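Local coordinates for C-type diheme-containing protein (Kuenenia stuttgartiensis, PDB 6H5L), which probably carries electrons through its two covalently bound c-type hemes, as part of a multiheme reductase complex of an anammox bacterium, at residues Thr124-Lys135 with Glu207-Leu218. Numbering follows the deposited sequence.
With HEC (heme c), chain K.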
ATOM      1  N   THR B 124       6.154  34.293 -16.681  1.00 49.55           N
ATOM      2  CA  THR B 124       6.349  35.282 -15.623  1.00 45.74           C
ATOM      3  C   THR B 124       6.834  34.640 -14.331  1.00 39.00           C
ATOM      4  O   THR B 124       7.613  35.252 -13.590  1.00 33.95           O
ATOM      5  CB  THR B 124       5.050  36.050 -15.375  1.00 43.39           C
ATOM      6  OG1 THR B 124       4.016  35.137 -14.987  1.00 41.99           O
ATOM      7  CG2 THR B 124       4.620  36.792 -16.631  1.00 36.39           C
ATOM      8  N   ILE B 125       6.386  33.417 -14.040  1.00 37.40           N
ATOM      9  CA  ILE B 125       6.800  32.745 -12.812  1.00 35.29           C
ATOM     10  C   ILE B 125       8.284  32.401 -12.862  1.00 44.67           C
ATOM     11  O   ILE B 125       9.007  32.563 -11.870  1.00 50.00           O
ATOM     12  CB  ILE B 125       5.933  31.495 -12.571  1.00 35.27           C
ATOM     13  CG1 ILE B 125       4.478  31.898 -12.308  1.00 33.95           C
ATOM     14  CG2 ILE B 125       6.480  30.677 -11.415  1.00 28.39           C
ATOM     15  CD1 ILE B 125       3.531  30.723 -12.179  1.00 18.79           C
ATOM     16  N   LEU B 126       8.767  31.932 -14.016  1.00 44.79           N
ATOM     17  CA  LEU B 126      10.178  31.577 -14.131  1.00 39.69           C
ATOM     18  C   LEU B 126      11.071  32.811 -14.130  1.00 45.45           C
ATOM     19  O   LEU B 126      12.213  32.745 -13.659  1.00 40.45           O
ATOM     20  CB  LEU B 126      10.413  30.746 -15.392  1.00 40.11           C
ATOM     21  CG  LEU B 126      10.430  29.226 -15.203  1.00 64.29           C
ATOM     22  CD1 LEU B 126       9.169  28.740 -14.500  1.00 54.35           C
ATOM     23  CD2 LEU B 126      10.605  28.523 -16.539  1.00 57.24           C
ATOM     24  N   ALA B 127      10.579  33.938 -14.649  1.00 45.57           N
ATOM     25  CA  ALA B 127      11.347  35.175 -14.568  1.00 40.26           C
ATOM     26  C   ALA B 127      11.447  35.669 -13.133  1.00 43.23           C
ATOM     27  O   ALA B 127      12.446  36.296 -12.763  1.00 38.92           O
ATOM     28  CB  ALA B 127      10.722  36.247 -15.461  1.00 30.43           C
ATOM     29  N   GLY B 128      10.432  35.398 -12.317  1.00 40.16           N
ATOM     30  CA  GLY B 128      10.469  35.740 -10.910  1.00 38.05           C
ATOM     31  C   GLY B 128      11.321  34.777 -10.111  1.00 46.66           C
ATOM     32  O   GLY B 128      11.984  35.175  -9.147  1.00 43.91           O
ATOM     33  N   LYS B 129      11.302  33.498 -10.498  1.00 45.19           N
ATOM     34  CA  LYS B 129      12.189  32.521  -9.873  1.00 40.58           C
ATOM     35  C   LYS B 129      13.648  32.903 -10.068  1.00 44.81           C
ATOM     36  O   LYS B 129      14.468  32.750  -9.155  1.00 54.04           O
ATOM     37  CB  LYS B 129      11.924  31.128 -10.442  1.00 36.61           C
ATOM     38  CG  LYS B 129      12.928  30.076  -9.990  1.00 38.98           C
ATOM     39  CD  LYS B 129      12.603  28.704 -10.553  1.00 33.62           C
ATOM     40  CE  LYS B 129      13.642  27.678 -10.127  1.00 39.43           C
ATOM     41  NZ  LYS B 129      13.305  26.312 -10.615  1.00 48.88           N
ATOM     42  N   LYS B 130      13.988  33.407 -11.254  1.00 45.00           N
ATOM     43  CA  LYS B 130      15.358  33.825 -11.530  1.00 48.20           C
ATOM     44  C   LYS B 130      15.756  35.008 -10.655  1.00 50.94           C
ATOM     45  O   LYS B 130      16.862  35.035 -10.104  1.00 51.23           O
ATOM     46  CB  LYS B 130      15.490  34.177 -13.011  1.00 46.22           C
ATOM     47  CG  LYS B 130      16.877  34.001 -13.596  1.00 48.57           C
ATOM     48  CD  LYS B 130      16.869  34.334 -15.078  1.00 65.92           C
ATOM     49  CE  LYS B 130      18.266  34.324 -15.669  1.00 61.79           C
ATOM     50  NZ  LYS B 130      18.267  34.905 -17.041  1.00 55.25           N
ATOM     51  N   ILE B 131      14.865  35.994 -10.513  1.00 42.28           N
ATOM     52  CA  ILE B 131      15.142  37.141  -9.649  1.00 46.21           C
ATOM     53  C   ILE B 131      15.257  36.695  -8.197  1.00 47.90           C
ATOM     54  O   ILE B 131      16.176  37.097  -7.473  1.00 45.89           O
ATOM     55  CB  ILE B 131      14.054  38.215  -9.818  1.00 38.22           C
ATOM     56  CG1 ILE B 131      14.058  38.768 -11.246  1.00 35.22           C
ATOM     57  CG2 ILE B 131      14.230  39.334  -8.795  1.00 31.86           C
ATOM     58  CD1 ILE B 131      12.909  39.718 -11.527  1.00 32.10           C
ATOM     59  N   TYR B 132      14.315  35.859  -7.752  1.00 42.44           N
ATOM     60  CA  TYR B 132      14.265  35.446  -6.353  1.00 35.53           C
ATOM     61  C   TYR B 132      15.519  34.681  -5.947  1.00 45.13           C
ATOM     62  O   TYR B 132      15.985  34.801  -4.809  1.00 47.90           O
ATOM     63  CB  TYR B 132      13.013  34.596  -6.118  1.00 41.90           C
ATOM     64  CG  TYR B 132      12.828  34.080  -4.705  1.00 42.51           C
ATOM     65  CD1 TYR B 132      13.436  32.902  -4.288  1.00 42.65           C
ATOM     66  CD2 TYR B 132      12.021  34.755  -3.798  1.00 42.97           C
ATOM     67  CE1 TYR B 132      13.265  32.421  -3.004  1.00 42.49           C
ATOM     68  CE2 TYR B 132      11.841  34.279  -2.508  1.00 42.93           C
ATOM     69  CZ  TYR B 132      12.466  33.112  -2.118  1.00 42.73           C
ATOM     70  OH  TYR B 132      12.295  32.630  -0.840  1.00 38.01           O
ATOM     71  N   GLU B 133      16.079  33.887  -6.858  1.00 47.45           N
ATOM     72  CA  GLU B 133      17.150  32.963  -6.502  1.00 49.95           C
ATOM     73  C   GLU B 133      18.530  33.396  -6.978  1.00 43.75           C
ATOM     74  O   GLU B 133      19.530  33.018  -6.357  1.00 49.02           O
ATOM     75  CB  GLU B 133      16.845  31.562  -7.047  1.00 41.07           C
ATOM     76  CG  GLU B 133      16.361  30.577  -5.992  1.00 57.31           C
ATOM     77  CD  GLU B 133      15.138  29.793  -6.435  1.00 57.80           C
ATOM     78  OE1 GLU B 133      14.116  29.824  -5.717  1.00 52.68           O
ATOM     79  OE2 GLU B 133      15.197  29.150  -7.506  1.00 44.47           O
ATOM     80  N   GLU B 134      18.619  34.162  -8.065  1.00 44.57           N
ATOM     81  CA  GLU B 134      19.904  34.553  -8.632  1.00 42.53           C
ATOM     82  C   GLU B 134      20.161  36.051  -8.525  1.00 44.44           C
ATOM     83  O   GLU B 134      21.175  36.469  -7.954  1.00 51.86           O
ATOM     84  CB  GLU B 134      19.984  34.116 -10.101  1.00 52.11           C
ATOM     85  CG  GLU B 134      19.853  32.622 -10.326  1.00 47.33           C
ATOM     86  CD  GLU B 134      19.889  32.263 -11.798  1.00 62.81           C
ATOM     87  OE1 GLU B 134      20.366  33.098 -12.597  1.00 61.37           O
ATOM     88  OE2 GLU B 134      19.438  31.155 -12.156  1.00 64.67           O
ATOM     89  N   LYS B 135      19.257  36.876  -9.056  1.00 37.28           N
ATOM     90  CA  LYS B 135      19.545  38.301  -9.195  1.00 42.51           C
ATOM     91  C   LYS B 135      19.569  39.009  -7.847  1.00 47.28           C
ATOM     92  O   LYS B 135      20.377  39.920  -7.638  1.00 45.14           O
ATOM     93  CB  LYS B 135      18.523  38.952 -10.129  1.00 40.09           C
ATOM     94  CG  LYS B 135      18.877  40.372 -10.540  1.00 45.46           C
ATOM     95  CD  LYS B 135      18.103  40.797 -11.772  1.00 59.84           C
ATOM     96  CE  LYS B 135      18.622  42.110 -12.330  1.00 65.76           C
ATOM     97  NZ  LYS B 135      18.060  42.393 -13.679  1.00 59.06           N
ATOM     98  N   GLU B 207       9.038  43.665 -13.624  1.00 41.84           N
ATOM     99  CA  GLU B 207       9.842  42.651 -12.949  1.00 43.54           C
ATOM    100  C   GLU B 207       9.312  42.340 -11.555  1.00 38.48           C
ATOM    101  O   GLU B 207       9.450  41.207 -11.082  1.00 39.06           O
ATOM    102  CB  GLU B 207      11.303  43.098 -12.877  1.00 42.55           C
ATOM    103  CG  GLU B 207      11.979  43.201 -14.233  1.00 45.38           C
ATOM    104  CD  GLU B 207      13.407  43.693 -14.136  1.00 45.60           C
ATOM    105  OE1 GLU B 207      14.325  42.851 -14.047  1.00 46.86           O
ATOM    106  OE2 GLU B 207      13.609  44.925 -14.139  1.00 49.88           O
ATOM    107  N   ARG B 208       8.706  43.320 -10.885  1.00 34.64           N
ATOM    108  CA  ARG B 208       8.114  43.059  -9.580  1.00 42.68           C
ATOM    109  C   ARG B 208       6.789  42.315  -9.683  1.00 47.32           C
ATOM    110  O   ARG B 208       6.387  41.658  -8.717  1.00 39.68           O
ATOM    111  CB  ARG B 208       7.928  44.368  -8.810  1.00 38.19           C
ATOM    112  CG  ARG B 208       9.245  45.031  -8.427  1.00 42.06           C
ATOM    113  CD  ARG B 208       9.040  46.195  -7.472  1.00 35.52           C
ATOM    114  NE  ARG B 208       8.138  47.200  -8.023  1.00 46.43           N
ATOM    115  CZ  ARG B 208       8.510  48.152  -8.873  1.00 42.40           C
ATOM    116  NH1 ARG B 208       9.772  48.230  -9.275  1.00 32.13           N
ATOM    117  NH2 ARG B 208       7.620  49.022  -9.323  1.00 46.52           N
ATOM    118  N   TRP B 209       6.105  42.398 -10.826  1.00 39.29           N
ATOM    119  CA  TRP B 209       4.971  41.510 -11.059  1.00 33.45           C
ATOM    120  C   TRP B 209       5.445  40.092 -11.352  1.00 38.54           C
ATOM    121  O   TRP B 209       4.820  39.122 -10.910  1.00 37.32           O
ATOM    122  CB  TRP B 209       4.101  42.034 -12.201  1.00 36.37           C
ATOM    123  CG  TRP B 209       3.263  43.222 -11.829  1.00 33.78           C
ATOM    124  CD1 TRP B 209       3.401  44.499 -12.287  1.00 31.76           C
ATOM    125  CD2 TRP B 209       2.157  43.242 -10.914  1.00 30.35           C
ATOM    126  NE1 TRP B 209       2.452  45.313 -11.719  1.00 35.38           N
ATOM    127  CE2 TRP B 209       1.676  44.567 -10.872  1.00 26.04           C
ATOM    128  CE3 TRP B 209       1.529  42.272 -10.129  1.00 28.00           C
ATOM    129  CZ2 TRP B 209       0.597  44.944 -10.076  1.00 25.29           C
ATOM    130  CZ3 TRP B 209       0.457  42.648  -9.339  1.00 26.25           C
ATOM    131  CH2 TRP B 209       0.003  43.973  -9.317  1.00 31.28           C
ATOM    132  N   TYR B 210       6.541  39.953 -12.105  1.00 37.46           N
ATOM    133  CA  TYR B 210       7.173  38.644 -12.264  1.00 39.09           C
ATOM    134  C   TYR B 210       7.528  38.056 -10.906  1.00 37.86           C
ATOM    135  O   TYR B 210       7.222  36.893 -10.615  1.00 34.32           O
ATOM    136  CB  TYR B 210       8.437  38.750 -13.123  1.00 42.42           C
ATOM    137  CG  TYR B 210       8.280  39.369 -14.496  1.00 44.72           C
ATOM    138  CD1 TYR B 210       7.043  39.434 -15.127  1.00 45.97           C
ATOM    139  CD2 TYR B 210       9.385  39.878 -15.168  1.00 42.39           C
ATOM    140  CE1 TYR B 210       6.914  40.000 -16.385  1.00 48.74           C
ATOM    141  CE2 TYR B 210       9.265  40.444 -16.421  1.00 46.11           C
ATOM    142  CZ  TYR B 210       8.029  40.502 -17.025  1.00 54.29           C
ATOM    143  OH  TYR B 210       7.906  41.065 -18.275  1.00 46.56           O
ATOM    144  N   LEU B 211       8.185  38.856 -10.064  1.00 39.13           N
ATOM    145  CA  LEU B 211       8.572  38.398  -8.735  1.00 33.22           C
ATOM    146  C   LEU B 211       7.351  38.065  -7.889  1.00 32.50           C
ATOM    147  O   LEU B 211       7.342  37.062  -7.167  1.00 34.83           O
ATOM    148  CB  LEU B 211       9.424  39.465  -8.053  1.00 35.88           C
ATOM    149  CG  LEU B 211       9.948  39.194  -6.645  1.00 36.40           C
ATOM    150  CD1 LEU B 211      10.910  38.018  -6.647  1.00 33.41           C
ATOM    151  CD2 LEU B 211      10.620  40.443  -6.096  1.00 32.48           C
ATOM    152  N   THR B 212       6.312  38.900  -7.961  1.00 32.15           N
ATOM    153  CA  THR B 212       5.082  38.618  -7.227  1.00 34.56           C
ATOM    154  C   THR B 212       4.482  37.284  -7.651  1.00 38.89           C
ATOM    155  O   THR B 212       4.053  36.491  -6.806  1.00 33.11           O
ATOM    156  CB  THR B 212       4.072  39.747  -7.436  1.00 38.57           C
ATOM    157  OG1 THR B 212       4.561  40.949  -6.830  1.00 39.76           O
ATOM    158  CG2 THR B 212       2.730  39.387  -6.831  1.00 35.25           C
ATOM    159  N   HIS B 213       4.452  37.017  -8.960  1.00 30.38           N
ATOM    160  CA  HIS B 213       3.865  35.773  -9.450  1.00 35.87           C
ATOM    161  C   HIS B 213       4.610  34.556  -8.915  1.00 34.24           C
ATOM    162  O   HIS B 213       3.991  33.539  -8.583  1.00 29.07           O
ATOM    163  CB  HIS B 213       3.850  35.766 -10.979  1.00 35.19           C
ATOM    164  CG  HIS B 213       2.938  36.792 -11.577  1.00 33.63           C
ATOM    165  ND1 HIS B 213       3.007  37.166 -12.902  1.00 38.10           N
ATOM    166  CD2 HIS B 213       1.935  37.520 -11.031  1.00 28.56           C
ATOM    167  CE1 HIS B 213       2.086  38.083 -13.147  1.00 35.03           C
ATOM    168  NE2 HIS B 213       1.422  38.315 -12.028  1.00 30.37           N
ATOM    169  N   TYR B 214       5.939  34.638  -8.824  1.00 37.14           N
ATOM    170  CA  TYR B 214       6.699  33.510  -8.295  1.00 34.56           C
ATOM    171  C   TYR B 214       6.498  33.360  -6.792  1.00 37.25           C
ATOM    172  O   TYR B 214       6.468  32.237  -6.274  1.00 36.99           O
ATOM    173  CB  TYR B 214       8.186  33.661  -8.613  1.00 37.10           C
ATOM    174  CG  TYR B 214       9.023  32.573  -7.982  1.00 49.15           C
ATOM    175  CD1 TYR B 214       9.002  31.278  -8.482  1.00 40.59           C
ATOM    176  CD2 TYR B 214       9.823  32.838  -6.877  1.00 35.63           C
ATOM    177  CE1 TYR B 214       9.760  30.276  -7.902  1.00 35.49           C
ATOM    178  CE2 TYR B 214      10.583  31.844  -6.292  1.00 39.97           C
ATOM    179  CZ  TYR B 214      10.549  30.566  -6.810  1.00 41.98           C
ATOM    180  OH  TYR B 214      11.308  29.576  -6.228  1.00 41.88           O
ATOM    181  N   VAL B 215       6.376  34.476  -6.073  1.00 35.06           N
ATOM    182  CA  VAL B 215       6.129  34.404  -4.635  1.00 34.09           C
ATOM    183  C   VAL B 215       4.784  33.745  -4.359  1.00 38.37           C
ATOM    184  O   VAL B 215       4.662  32.900  -3.463  1.00 34.67           O
ATOM    185  CB  VAL B 215       6.218  35.806  -4.002  1.00 34.37           C
ATOM    186  CG1 VAL B 215       5.743  35.767  -2.557  1.00 32.46           C
ATOM    187  CG2 VAL B 215       7.640  36.333  -4.078  1.00 32.16           C
ATOM    188  N   MET B 216       3.754  34.115  -5.125  1.00 40.25           N
ATOM    189  CA  MET B 216       2.463  33.448  -4.998  1.00 38.24           C
ATOM    190  C   MET B 216       2.556  31.975  -5.375  1.00 37.73           C
ATOM    191  O   MET B 216       1.803  31.150  -4.845  1.00 38.32           O
ATOM    192  CB  MET B 216       1.420  34.152  -5.867  1.00 34.47           C
ATOM    193  CG  MET B 216       1.259  35.637  -5.573  1.00 34.08           C
ATOM    194  SD  MET B 216       0.661  35.973  -3.905  1.00 56.29           S
ATOM    195  CE  MET B 216      -1.004  36.529  -4.254  1.00 41.21           C
ATOM    196  N   SER B 217       3.470  31.630  -6.287  1.00 35.85           N
ATOM    197  CA  SER B 217       3.654  30.233  -6.669  1.00 32.64           C
ATOM    198  C   SER B 217       4.136  29.385  -5.500  1.00 38.67           C
ATOM    199  O   SER B 217       3.845  28.185  -5.443  1.00 39.84           O
ATOM    200  CB  SER B 217       4.638  30.138  -7.836  1.00 25.91           C
ATOM    201  OG  SER B 217       5.293  28.880  -7.851  1.00 34.66           O
ATOM    202  N   LEU B 218       4.871  29.984  -4.562  1.00 45.00           N
ATOM    203  CA  LEU B 218       5.389  29.250  -3.415  1.00 42.27           C
ATOM    204  C   LEU B 218       4.319  28.938  -2.377  1.00 34.89           C
ATOM    205  O   LEU B 218       4.557  28.103  -1.497  1.00 39.02           O
ATOM    206  CB  LEU B 218       6.532  30.034  -2.766  1.00 40.46           C
ATOM    207  CG  LEU B 218       7.751  30.267  -3.663  1.00 41.77           C
ATOM    208  CD1 LEU B 218       8.810  31.087  -2.943  1.00 32.07           C
ATOM    209  CD2 LEU B 218       8.325  28.941  -4.138  1.00 30.60           C
TER
HETATM  210 FE   HEC K 301      11.711  39.559   2.534  1.00 27.58          FE
HETATM  211  CHA HEC K 301       8.981  40.232   4.503  1.00 26.54           C
HETATM  212  CHB HEC K 301       9.616  38.658  -0.037  1.00 35.29           C
HETATM  213  CHC HEC K 301      14.410  39.227   0.437  1.00 37.41           C
HETATM  214  CHD HEC K 301      13.806  39.712   5.233  1.00 31.42           C
HETATM  215  NA  HEC K 301       9.665  39.517   2.260  1.00 29.06           N
HETATM  216  C1A HEC K 301       8.723  39.722   3.249  1.00 25.67           C
HETATM  217  C2A HEC K 301       7.431  39.312   2.731  1.00 27.25           C
HETATM  218  C3A HEC K 301       7.609  38.874   1.478  1.00 30.23           C
HETATM  219  C4A HEC K 301       9.017  38.996   1.157  1.00 32.28           C
HETATM  220  CMA HEC K 301       6.516  38.334   0.529  1.00 34.70           C
HETATM  221  CAA HEC K 301       6.092  39.367   3.505  1.00 20.58           C
HETATM  222  CBA HEC K 301       5.253  40.551   3.030  1.00 15.93           C
HETATM  223  CGA HEC K 301       3.974  40.611   3.824  1.00 23.21           C
HETATM  224  O1A HEC K 301       3.834  39.827   4.798  1.00 31.14           O
HETATM  225  O2A HEC K 301       3.094  41.445   3.488  1.00 27.35           O
HETATM  226  NB  HEC K 301      11.977  38.962   0.578  1.00 35.74           N
HETATM  227  C1B HEC K 301      10.955  38.801  -0.337  1.00 33.88           C
HETATM  228  C2B HEC K 301      11.530  38.821  -1.666  1.00 39.92           C
HETATM  229  C3B HEC K 301      12.858  38.975  -1.542  1.00 34.82           C
HETATM  230  C4B HEC K 301      13.162  39.068  -0.125  1.00 38.37           C
HETATM  231  CMB HEC K 301      10.713  38.656  -2.967  1.00 35.80           C
HETATM  232  CAB HEC K 301      13.916  39.043  -2.668  1.00 25.70           C
HETATM  233  CBB HEC K 301      13.690  40.235  -3.624  1.00 30.26           C
HETATM  234  NC  HEC K 301      13.732  39.440   2.791  1.00 36.54           N
HETATM  235  C1C HEC K 301      14.676  39.384   1.781  1.00 39.48           C
HETATM  236  C2C HEC K 301      15.975  39.655   2.367  1.00 32.34           C
HETATM  237  C3C HEC K 301      15.823  39.655   3.699  1.00 32.40           C
HETATM  238  C4C HEC K 301      14.397  39.610   3.989  1.00 33.93           C
HETATM  239  CMC HEC K 301      17.313  39.508   1.602  1.00 34.19           C
HETATM  240  CAC HEC K 301      16.945  39.826   4.752  1.00 38.47           C
HETATM  241  CBC HEC K 301      17.566  41.236   4.661  1.00 43.04           C
HETATM  242  ND  HEC K 301      11.429  39.902   4.568  1.00 34.35           N
HETATM  243  C1D HEC K 301      12.470  39.961   5.493  1.00 28.02           C
HETATM  244  C2D HEC K 301      11.917  40.326   6.779  1.00 23.48           C
HETATM  245  C3D HEC K 301      10.407  40.489   6.552  1.00 27.83           C
HETATM  246  C4D HEC K 301      10.199  40.205   5.150  1.00 26.11           C
HETATM  247  CMD HEC K 301      12.687  40.514   8.102  1.00 26.96           C
HETATM  248  CAD HEC K 301       9.333  40.874   7.594  1.00 19.00           C
HETATM  249  CBD HEC K 301       8.909  39.635   8.377  1.00 28.63           C
HETATM  250  CGD HEC K 301       7.971  40.023   9.491  1.00 31.20           C
HETATM  251  O1D HEC K 301       7.506  41.193   9.511  1.00 15.12           O
HETATM  252  O2D HEC K 301       7.689  39.160  10.363  1.00 36.78           O
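Tyr214 fits as a knob among Gly128, Lys129, Tyr132 and Glu133 of helix 122-135. Its CG lies anti to the backbone N (chi1 175°), which carries the ring obliquely over helix 122-135, onto Lys129. Lys129 CA sits over the middle of one ring face, 3.6 Å from the centroid, in a CH-pi contact. On the opposite face lies Leu218 CG. The Tyr132 ring meets Tyr214 obliquely, with Tyr214 CE2 over a face of Tyr132, 3.5 Å from Tyr132 CG. Tyr214 OH gives a weak hydrogen bond to Glu133 OE1 (2.9 Å). With an alanine at Tyr214, the pocket between Lys129 and Tyr132 would probably lose its filling, and Glu133 its hydroxyl partner.

Tyr210 and Thr124 cross at about a right angle, with Thr124 CG2 3.9 Å from Tyr210 CD1. Ala127 CB lies against CD2 of the same ring. Thr124 OG1 meets His213 ND1 at the edge of the imidazole in a hydrogen bond of 3.1 Å, and is also hydrogen-bonded to Thr121 N. Gly128 lets the backbones close in, its CA 3.9 Å from Leu211 CA and in a CA-H...O contact with Tyr210 O.

Tyr132 OH is hydrogen-bonded to Gly143 O, near the heme ligand His142. Leu211 CD2 touches the heme methyl CMB at 3.6 Å. The axes of the two segments come within 6.9 Å and cross at -92°. The first and last helices of the second cytochrome c domain, 122-135 and 205-217, thus pack nearly perpendicular beside the heme, as in class I cytochromes c.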